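PDB 4KQ9: ribose ABC transporter, substrate binding protein from Conexibacter woesei, which probably binds ribose or a related sugar in the periplasm and delivers it to an ABC transporter. Local coordinates for residues 70-74 with 75-79; 91-95 with 96-100; 108-112 with 113-117; 251-254 with 255-259. The protein carries 1 engineered substitution. All coordinates share one frame; numbering follows the deposited sequence.

Contact 1 of 4, residues 70-74 with 75-79; sequences SPIDG and SALVP
D73 forms an Asx turn through S75 N, and the same oxygen also takes the N-H of A76, in a local contact that carries the chain from strand 66-69 into helix 78-86 of the periplasmic binding protein fold. The evidence is one oxygen with two backbone donors. The N-H of A76 meets D73 OD2 at 2.6 Å from A76 N, with a fairly straight N-H...O angle of 158°, and comes in nearly in line with the CG-OD2 bond. The S75 bond is longer and more bent: S75 N lies 3.2 Å from D73 OD2 and arrives from above the carboxylate plane, 69° out of it. S75 OG adds a weak third bond to the same oxygen. The D73 carboxylate reaches these donors because CG is anti to the backbone N (chi1 170°), which swings it beside its own carbonyl carbon and toward the residues that follow. An alanine in place of D73 would remove OD2 and is likely to leave the S75 and A76 amides without their mate, freeing the turn to shift.

A type I beta turn from S75 to V78 follows, closed by V78 N donating to S75 O. On the buried side L77 folds back over the first residues of the loop and also touches Q52 and I53 of helix 49-61. L77 CD1 approaches I72 CG2 at 4.3 Å. The other methyl packs more tightly than usual for van der Waals contact, with L77 CD2 only 3.5 Å from P71 CB.

Contact 2 of 4, residues 91-95 with 96-100; sequences VILLA and DGLSE
Apolar packing between L93 and L98 closes this contact, which turns the chain away from the end of strand 91-94. L93 CD1 lies 3.9 Å from L98 CG, and L93 CD2 is 4.1 Å from the same carbon; the two side chains cross at about a right angle.

The hydrogen bonding belongs to a classic gamma turn centred on A95, whose positive phi (73°) places D96 N 3.0 Å from L94 O. The donor sits above the carbonyl plane of L94 rather than on a lone pair. L94 O also accepts from S70 OG, so two donors grip it.

The polar groups of D96 make up the rest. D96 CG lies 3.4 Å from A95 O. The carboxylate oxygen OD2 hydrogen-bonds to a bound glycerol, probably from the crystallisation liquor. D96 O is buried, has no partner in the model, and faces L93 CB at 3.9 Å.

The chemistry is thus divided: leucine packing and a bent backbone bond hold the loop against the strand, while the D96 carboxylate turns toward a place where a polyol can bind, consistent with a nearby sugar pocket.

Contact 3 of 4, residues 108-112 with 113-117; sequences VGSDF and AEIGR
I115 N donates to D111 O (3.1 Å) and G116 N to F112 O, two nearly straight backbone bonds that start helix 112-126 just beyond strand 106-109. The D111 carboxylate bends back over this helix start: its CG stands opposite the backbone N about the first torsion (chi1 180°), and OD1 reaches both A113 N at 3.1 Å and E114 N at 3.3 Å, each a weak bond. This makes D111 the N-cap. If a leucine stood here, the A113 and E114 amides would probably lose their side-chain acceptor and the first turn would be less firmly fixed. D111 OD2 rests 3.6 Å from E114 CB, and the two carboxylate planes stand 84° apart.

The cap lies where the chain leaves the six-stranded sheet of one lobe; the helix it begins leads to strand 132-136 in the sheet of the other and packs on helix 143-159. On the buried side, I115 CD1 meets S110 CB at 3.9 Å and comes to the edge of the F112 ring, near its plane, 4.2 Å from F112 CD1. S110 OG bonds to Q245, while F112 meets F144 edge-to-face.

Contact 4 of 4, residues 251-254 with 255-259; sequences GGIA and IDVMA
Helix 247-264, which packs on the six-stranded parallel sheet, carries this contact, made between residues one helical turn apart. Four successive i to i+4 backbone bonds establish the helix here. The shortest runs from V257 N to I253 O at 2.8 Å, straight at 170°. D256 N to G252 O follows at 2.9 Å, M258 N to A254 O at 3.0 Å, and I255 N to G251 O is the longest at 3.2 Å.

Side chains add less. V257 CG2 leans over the backbone of the previous turn, 3.1 Å from I253 O, and its tip also lies 4.2 Å from I253 CG2; the two side chains cross obliquely. The first torsion explains this: CG1 of V257 is anti to the backbone N (chi1 175°), which leaves CG2 beside that N and so close to the carbonyl of I253.

In the layered alpha/beta architecture of the lobe, A254, V257 and M258, modelled as selenomethionine, form the face against strand 91-94, where they touch L94 or I92. I255 packs on I68 of strand 66-69 and on A29 and Q32 of helix 20-35. Its CG1 also lies 3.6 Å from G251 O, at the start of the same turn.

D256 directs its carboxylate toward helix 20-35 and the loop after it: OD1 accepts from Q32 NE2 and forms a salt bridge with R36 NH1. The CB of D256 lies 3.6 Å from G252 O, alongside the backbone bond that joins these two residues.

In the fold
The four contacts come in series along the chain, and all belong to or border the six-stranded parallel sheet. Contacts 1 and 2 are neighbours, their centres 8 Å apart: G74 O meets S99 N at 2.7 Å, joining the loops after strands 66-69 and 91-94. Contacts 2 and 3, with centres about 14 Å apart, share adjacent strands 91-94 and 106-109, paired through A95 N and V108 O. Contact 4, late in the sequence, returns to pack against this sheet, touching contact 2 through I92 and L94 and contact 3 through V108. Contacts 1 to 3 thus shape the loops where strands end, while contact 4 covers a face of the sheet.

Contact 1 of 4, residues 70-74 with 75-79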
loop_
_atom_site.group_PDB
_atom_site.type_symbol
_atom_site.label_atom_id
_atom_site.label_comp_id
_atom_site.label_asym_id
_atom_site.label_seq_id
_atom_site.Cartn_x
_atom_site.Cartn_y
_atom_site.Cartn_z
ATOM N N SER A 70 -12.431 1.964 -1.292
ATOM C CA SER A 70 -11.175 1.254 -1.693
ATOM C C SER A 70 -11.535 0.251 -2.815
ATOM O O SER A 70 -12.202 -0.756 -2.541
ATOM C CB SER A 70 -10.542 0.515 -0.526
ATOM O OG SER A 70 -10.220 1.406 0.547
ATOM N N PRO A 71 -11.152 0.531 -4.067
ATOM C CA PRO A 71 -11.681 -0.247 -5.199
ATOM C C PRO A 71 -10.943 -1.558 -5.429
ATOM O O PRO A 71 -9.720 -1.574 -5.544
ATOM C CB PRO A 71 -11.463 0.666 -6.392
ATOM C CG PRO A 71 -10.298 1.497 -6.017
ATOM C CD PRO A 71 -10.268 1.613 -4.528
ATOM N N ILE A 72 -11.698 -2.651 -5.458
ATOM C CA ILE A 72 -11.117 -3.955 -5.782
ATOM C C ILE A 72 -10.461 -3.998 -7.167
ATOM O O ILE A 72 -9.442 -4.632 -7.335
ATOM C CB ILE A 72 -12.126 -5.116 -5.663
ATOM C CG1 ILE A 72 -11.391 -6.445 -5.937
ATOM C CG2 ILE A 72 -13.288 -4.966 -6.636
ATOM C CD1 ILE A 72 -12.121 -7.631 -5.356
ATOM N N ASP A 73 -11.025 -3.325 -8.152
ATOM C CA ASP A 73 -10.385 -3.245 -9.467
ATOM C C ASP A 73 -10.516 -1.837 -9.990
ATOM O O ASP A 73 -11.626 -1.322 -10.110
ATOM C CB ASP A 73 -11.038 -4.203 -10.487
ATOM C CG ASP A 73 -10.540 -3.959 -11.925
ATOM O OD1 ASP A 73 -9.366 -4.238 -12.207
ATOM O OD2 ASP A 73 -11.291 -3.449 -12.776
ATOM N N GLY A 74 -9.402 -1.249 -10.387
ATOM C CA GLY A 74 -9.378 0.151 -10.817
ATOM C C GLY A 74 -10.077 0.566 -12.110
ATOM O O GLY A 74 -10.294 1.763 -12.347
ATOM N N SER A 75 -10.431 -0.378 -12.969
ATOM C CA SER A 75 -11.103 -0.005 -14.231
ATOM C C SER A 75 -12.551 -0.448 -14.290
ATOM O O SER A 75 -13.385 0.262 -14.822
ATOM C CB SER A 75 -10.319 -0.500 -15.459
ATOM O OG SER A 75 -9.959 -1.860 -15.343
ATOM N N ALA A 76 -12.863 -1.601 -13.721
ATOM C CA ALA A 76 -14.212 -2.114 -13.770
ATOM C C ALA A 76 -15.160 -1.250 -12.966
ATOM O O ALA A 76 -16.348 -1.161 -13.301
ATOM C CB ALA A 76 -14.238 -3.535 -13.231
ATOM N N LEU A 77 -14.634 -0.644 -11.890
ATOM C CA LEU A 77 -15.417 0.205 -10.979
ATOM C C LEU A 77 -15.653 1.652 -11.491
ATOM O O LEU A 77 -16.432 2.389 -10.902
ATOM C CB LEU A 77 -14.770 0.250 -9.572
ATOM C CG LEU A 77 -15.346 -0.730 -8.550
ATOM C CD1 LEU A 77 -15.317 -2.144 -9.123
ATOM C CD2 LEU A 77 -14.573 -0.681 -7.256
ATOM N N VAL A 78 -14.995 2.026 -12.575
ATOM C CA VAL A 78 -15.100 3.377 -13.097
ATOM C C VAL A 78 -16.518 3.860 -13.342
ATOM O O VAL A 78 -16.903 4.915 -12.825
ATOM C CB VAL A 78 -14.240 3.553 -14.357
ATOM C CG1 VAL A 78 -14.582 4.844 -15.087
ATOM C CG2 VAL A 78 -12.763 3.479 -13.986
ATOM N N PRO A 79 -17.310 3.109 -14.110
ATOM C CA PRO A 79 -18.682 3.555 -14.404
ATOM C C PRO A 79 -19.540 3.778 -13.170
ATOM O O PRO A 79 -20.233 4.769 -13.038
ATOM C CB PRO A 79 -19.250 2.382 -15.231
ATOM C CG PRO A 79 -18.059 1.847 -15.921
ATOM C CD PRO A 79 -16.953 1.927 -14.899
#

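Contact 2 of 4, residues 91-95 with 96-100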
loop_
_atom_site.group_PDB
_atom_site.type_symbol
_atom_site.label_atom_id
_atom_site.label_comp_id
_atom_site.label_asym_id
_atom_site.label_seq_id
_atom_site.Cartn_x
_atom_site.Cartn_y
_atom_site.Cartn_z
ATOM N N VAL A 91 -17.137 11.638 -3.438
ATOM C CA VAL A 91 -16.456 10.349 -3.333
ATOM C C VAL A 91 -14.968 10.527 -3.034
ATOM O O VAL A 91 -14.311 11.299 -3.691
ATOM C CB VAL A 91 -16.538 9.612 -4.649
ATOM C CG1 VAL A 91 -15.745 8.319 -4.624
ATOM C CG2 VAL A 91 -18.000 9.344 -5.003
ATOM N N ILE A 92 -14.428 9.750 -2.109
ATOM C CA ILE A 92 -12.996 9.760 -1.865
ATOM C C ILE A 92 -12.533 8.341 -2.196
ATOM O O ILE A 92 -13.083 7.394 -1.672
ATOM C CB ILE A 92 -12.633 10.119 -0.407
ATOM C CG1 ILE A 92 -12.985 11.597 -0.123
ATOM C CG2 ILE A 92 -11.130 9.867 -0.148
ATOM C CD1 ILE A 92 -12.783 11.973 1.343
ATOM N N LEU A 93 -11.518 8.224 -3.020
ATOM C CA LEU A 93 -10.855 6.979 -3.215
ATOM C C LEU A 93 -9.803 6.783 -2.123
ATOM O O LEU A 93 -9.111 7.738 -1.713
ATOM C CB LEU A 93 -10.184 6.927 -4.588
ATOM C CG LEU A 93 -11.204 7.162 -5.677
ATOM C CD1 LEU A 93 -10.461 7.467 -6.953
ATOM C CD2 LEU A 93 -12.144 5.956 -5.739
ATOM N N LEU A 94 -9.641 5.538 -1.689
ATOM C CA LEU A 94 -8.837 5.276 -0.494
ATOM C C LEU A 94 -7.942 4.062 -0.725
ATOM O O LEU A 94 -8.443 2.999 -1.086
ATOM C CB LEU A 94 -9.767 5.101 0.714
ATOM C CG LEU A 94 -9.068 4.838 2.032
ATOM C CD1 LEU A 94 -8.022 5.853 2.373
ATOM C CD2 LEU A 94 -10.001 4.727 3.211
ATOM N N ALA A 95 -6.640 4.256 -0.524
ATOM C CA ALA A 95 -5.504 3.288 -0.700
ATOM C C ALA A 95 -5.113 2.946 -2.146
ATOM O O ALA A 95 -3.914 2.805 -2.489
ATOM C CB ALA A 95 -5.708 2.030 0.123
ATOM N N ASP A 96 -6.122 2.786 -2.977
ATOM C CA ASP A 96 -5.975 2.518 -4.379
ATOM C C ASP A 96 -6.916 3.401 -5.191
ATOM O O ASP A 96 -8.051 3.713 -4.768
ATOM C CB ASP A 96 -6.291 1.049 -4.685
ATOM C CG ASP A 96 -5.249 0.096 -4.125
ATOM O OD1 ASP A 96 -4.078 0.091 -4.621
ATOM O OD2 ASP A 96 -5.615 -0.638 -3.174
ATOM N N GLY A 97 -6.452 3.757 -6.375
ATOM C CA GLY A 97 -7.146 4.659 -7.276
ATOM C C GLY A 97 -7.833 3.942 -8.436
ATOM O O GLY A 97 -7.992 2.739 -8.419
ATOM N N LEU A 98 -8.353 4.707 -9.380
ATOM C CA LEU A 98 -9.031 4.147 -10.553
ATOM C C LEU A 98 -8.144 4.393 -11.744
ATOM O O LEU A 98 -7.123 5.123 -11.652
ATOM C CB LEU A 98 -10.386 4.788 -10.780
ATOM C CG LEU A 98 -11.382 4.698 -9.615
ATOM C CD1 LEU A 98 -12.713 5.390 -9.879
ATOM C CD2 LEU A 98 -11.597 3.264 -9.178
ATOM N N SER A 99 -8.533 3.778 -12.858
ATOM C CA SER A 99 -7.811 3.911 -14.128
ATOM C C SER A 99 -8.014 5.248 -14.817
ATOM O O SER A 99 -7.288 5.564 -15.737
ATOM C CB SER A 99 -8.239 2.819 -15.108
ATOM O OG SER A 99 -9.541 3.093 -15.620
ATOM N N GLU A 100 -8.989 6.039 -14.401
ATOM C CA GLU A 100 -9.090 7.360 -14.957
ATOM C C GLU A 100 -9.806 8.244 -13.978
ATOM O O GLU A 100 -10.459 7.739 -13.059
ATOM C CB GLU A 100 -9.870 7.303 -16.285
ATOM C CG GLU A 100 -11.373 7.069 -16.103
ATOM C CD GLU A 100 -12.106 6.738 -17.425
ATOM O OE1 GLU A 100 -11.759 5.711 -18.068
ATOM O OE2 GLU A 100 -13.025 7.506 -17.819
#

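Contact 3 of 4, residues 108-112 with 113-117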
loop_
_atom_site.group_PDB
_atom_site.type_symbol
_atom_site.label_atom_id
_atom_site.label_comp_id
_atom_site.label_asym_id
_atom_site.label_seq_id
_atom_site.Cartn_x
_atom_site.Cartn_y
_atom_site.Cartn_z
ATOM N N VAL A 108 -6.858 9.462 -1.497
ATOM C CA VAL A 108 -6.066 9.404 -0.286
ATOM C C VAL A 108 -5.352 8.049 -0.329
ATOM O O VAL A 108 -6.009 6.986 -0.401
ATOM C CB VAL A 108 -6.962 9.496 0.970
ATOM C CG1 VAL A 108 -6.219 9.203 2.249
ATOM C CG2 VAL A 108 -7.563 10.869 1.102
ATOM N N GLY A 109 -4.019 8.073 -0.255
ATOM C CA GLY A 109 -3.292 6.824 -0.222
ATOM C C GLY A 109 -1.806 7.020 -0.523
ATOM O O GLY A 109 -1.322 8.135 -0.739
ATOM N N SER A 110 -1.039 5.945 -0.339
ATOM C CA SER A 110 0.415 6.070 -0.406
ATOM C C SER A 110 0.863 6.537 -1.781
ATOM O O SER A 110 0.201 6.295 -2.764
ATOM C CB SER A 110 1.130 4.708 -0.139
ATOM O OG SER A 110 0.741 4.165 1.059
ATOM N N ASP A 111 2.034 7.157 -1.795
ATOM C CA ASP A 111 2.773 7.475 -2.999
ATOM C C ASP A 111 3.699 6.301 -3.302
ATOM O O ASP A 111 4.768 6.158 -2.677
ATOM C CB ASP A 111 3.615 8.708 -2.704
ATOM C CG ASP A 111 4.462 9.160 -3.902
ATOM O OD1 ASP A 111 4.477 8.489 -4.945
ATOM O OD2 ASP A 111 5.120 10.217 -3.746
ATOM N N PHE A 112 3.258 5.464 -4.210
ATOM C CA PHE A 112 3.933 4.212 -4.505
ATOM C C PHE A 112 5.350 4.499 -5.065
ATOM O O PHE A 112 6.244 3.720 -4.809
ATOM C CB PHE A 112 3.149 3.364 -5.485
ATOM C CG PHE A 112 1.757 2.947 -5.031
ATOM C CD1 PHE A 112 1.473 2.635 -3.720
ATOM C CD2 PHE A 112 0.745 2.745 -6.008
ATOM C CE1 PHE A 112 0.201 2.241 -3.327
ATOM C CE2 PHE A 112 -0.527 2.320 -5.630
ATOM C CZ PHE A 112 -0.804 2.073 -4.276
ATOM N N ALA A 113 5.555 5.641 -5.742
ATOM C CA ALA A 113 6.904 6.053 -6.258
ATOM C C ALA A 113 7.841 6.379 -5.170
ATOM O O ALA A 113 9.016 6.054 -5.235
ATOM C CB ALA A 113 6.760 7.255 -7.185
ATOM N N GLU A 114 7.322 7.000 -4.096
ATOM C CA GLU A 114 8.097 7.243 -2.899
ATOM C C GLU A 114 8.543 5.954 -2.208
ATOM O O GLU A 114 9.688 5.842 -1.817
ATOM C CB GLU A 114 7.294 8.047 -1.895
ATOM C CG GLU A 114 8.154 8.973 -1.097
ATOM C CD GLU A 114 8.143 8.636 0.368
ATOM O OE1 GLU A 114 7.133 8.926 1.056
ATOM O OE2 GLU A 114 9.161 8.097 0.839
ATOM N N ILE A 115 7.627 5.005 -2.074
ATOM C CA ILE A 115 7.984 3.660 -1.560
ATOM C C ILE A 115 9.206 3.078 -2.324
ATOM O O ILE A 115 10.132 2.632 -1.697
ATOM C CB ILE A 115 6.797 2.722 -1.622
ATOM C CG1 ILE A 115 5.730 3.256 -0.627
ATOM C CG2 ILE A 115 7.201 1.325 -1.171
ATOM C CD1 ILE A 115 4.390 2.629 -0.732
ATOM N N GLY A 116 9.150 3.072 -3.623
ATOM C CA GLY A 116 10.266 2.617 -4.523
ATOM C C GLY A 116 11.586 3.323 -4.330
ATOM O O GLY A 116 12.634 2.681 -4.269
ATOM N N ARG A 117 11.559 4.649 -4.170
ATOM C CA ARG A 117 12.782 5.424 -3.923
ATOM C C ARG A 117 13.357 5.156 -2.553
ATOM O O ARG A 117 14.587 5.127 -2.375
ATOM C CB ARG A 117 12.513 6.938 -4.047
ATOM C CG ARG A 117 12.345 7.417 -5.477
ATOM C CD ARG A 117 12.303 8.948 -5.618
ATOM N NE ARG A 117 10.938 9.394 -5.824
ATOM C CZ ARG A 117 10.134 9.800 -4.845
ATOM N NH1 ARG A 117 8.916 10.147 -5.134
ATOM N NH2 ARG A 117 10.561 9.873 -3.588
#

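Contact 4 of 4, residues 251-254 with 255-259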
loop_
_atom_site.group_PDB
_atom_site.type_symbol
_atom_site.label_atom_id
_atom_site.label_comp_id
_atom_site.label_asym_id
_atom_site.label_seq_id
_atom_site.Cartn_x
_atom_site.Cartn_y
_atom_site.Cartn_z
ATOM N N GLY A 251 -7.134 5.398 7.099
ATOM C CA GLY A 251 -8.570 5.395 7.440
ATOM C C GLY A 251 -8.985 6.640 8.187
ATOM O O GLY A 251 -9.987 7.234 7.841
ATOM N N GLY A 252 -8.147 7.087 9.113
ATOM C CA GLY A 252 -8.395 8.314 9.869
ATOM C C GLY A 252 -8.364 9.549 8.978
ATOM O O GLY A 252 -9.184 10.438 9.076
ATOM N N ILE A 253 -7.387 9.601 8.108
ATOM C CA ILE A 253 -7.204 10.738 7.243
ATOM C C ILE A 253 -8.371 10.848 6.282
ATOM O O ILE A 253 -8.898 11.970 6.070
ATOM C CB ILE A 253 -5.844 10.654 6.483
ATOM C CG1 ILE A 253 -4.691 10.989 7.408
ATOM C CG2 ILE A 253 -5.785 11.637 5.324
ATOM C CD1 ILE A 253 -3.322 10.635 6.798
ATOM N N ALA A 254 -8.789 9.751 5.674
ATOM C CA ALA A 254 -9.932 9.796 4.771
ATOM C C ALA A 254 -11.190 10.335 5.458
ATOM O O ALA A 254 -11.918 11.172 4.873
ATOM C CB ALA A 254 -10.219 8.425 4.163
ATOM N N ILE A 255 -11.415 9.914 6.687
ATOM C CA ILE A 255 -12.558 10.400 7.461
ATOM C C ILE A 255 -12.395 11.909 7.743
ATOM O O ILE A 255 -13.302 12.620 7.603
ATOM C CB ILE A 255 -12.780 9.645 8.799
ATOM C CG1 ILE A 255 -13.343 8.255 8.585
ATOM C CG2 ILE A 255 -13.756 10.380 9.720
ATOM C CD1 ILE A 255 -14.587 8.236 7.750
ATOM N N ASP A 256 -11.238 12.329 8.195
ATOM C CA ASP A 256 -10.993 13.730 8.443
ATOM C C ASP A 256 -11.194 14.611 7.182
ATOM O O ASP A 256 -11.748 15.630 7.266
ATOM C CB ASP A 256 -9.662 13.970 9.065
ATOM C CG ASP A 256 -9.692 13.846 10.591
ATOM O OD1 ASP A 256 -10.760 13.982 11.232
ATOM O OD2 ASP A 256 -8.638 13.587 11.108
ATOM N N VAL A 257 -10.706 14.156 6.050
ATOM C CA VAL A 257 -10.938 14.834 4.800
ATOM C C VAL A 257 -12.440 14.974 4.501
ATOM O O VAL A 257 -12.932 16.019 4.251
ATOM C CB VAL A 257 -10.180 14.148 3.667
ATOM C CG1 VAL A 257 -10.521 14.787 2.363
ATOM C CG2 VAL A 257 -8.698 14.271 3.929
HETATM N N MSE A 258 -13.142 13.889 4.549
HETATM C CA MSE A 258 -14.556 13.929 4.323
HETATM C C MSE A 258 -15.262 14.770 5.340
HETATM O O MSE A 258 -16.089 15.604 4.953
HETATM C CB MSE A 258 -15.148 12.529 4.336
HETATM C CG MSE A 258 -16.656 12.489 4.123
HETATM SE SE MSE A 258 -17.061 12.970 2.239
HETATM C CE MSE A 258 -16.588 11.297 1.418
ATOM N N ALA A 259 -14.984 14.607 6.628
ATOM C CA ALA A 259 -15.704 15.433 7.628
ATOM C C ALA A 259 -15.398 16.945 7.503
ATOM O O ALA A 259 -16.319 17.780 7.606
ATOM C CB ALA A 259 -15.477 14.933 9.031
#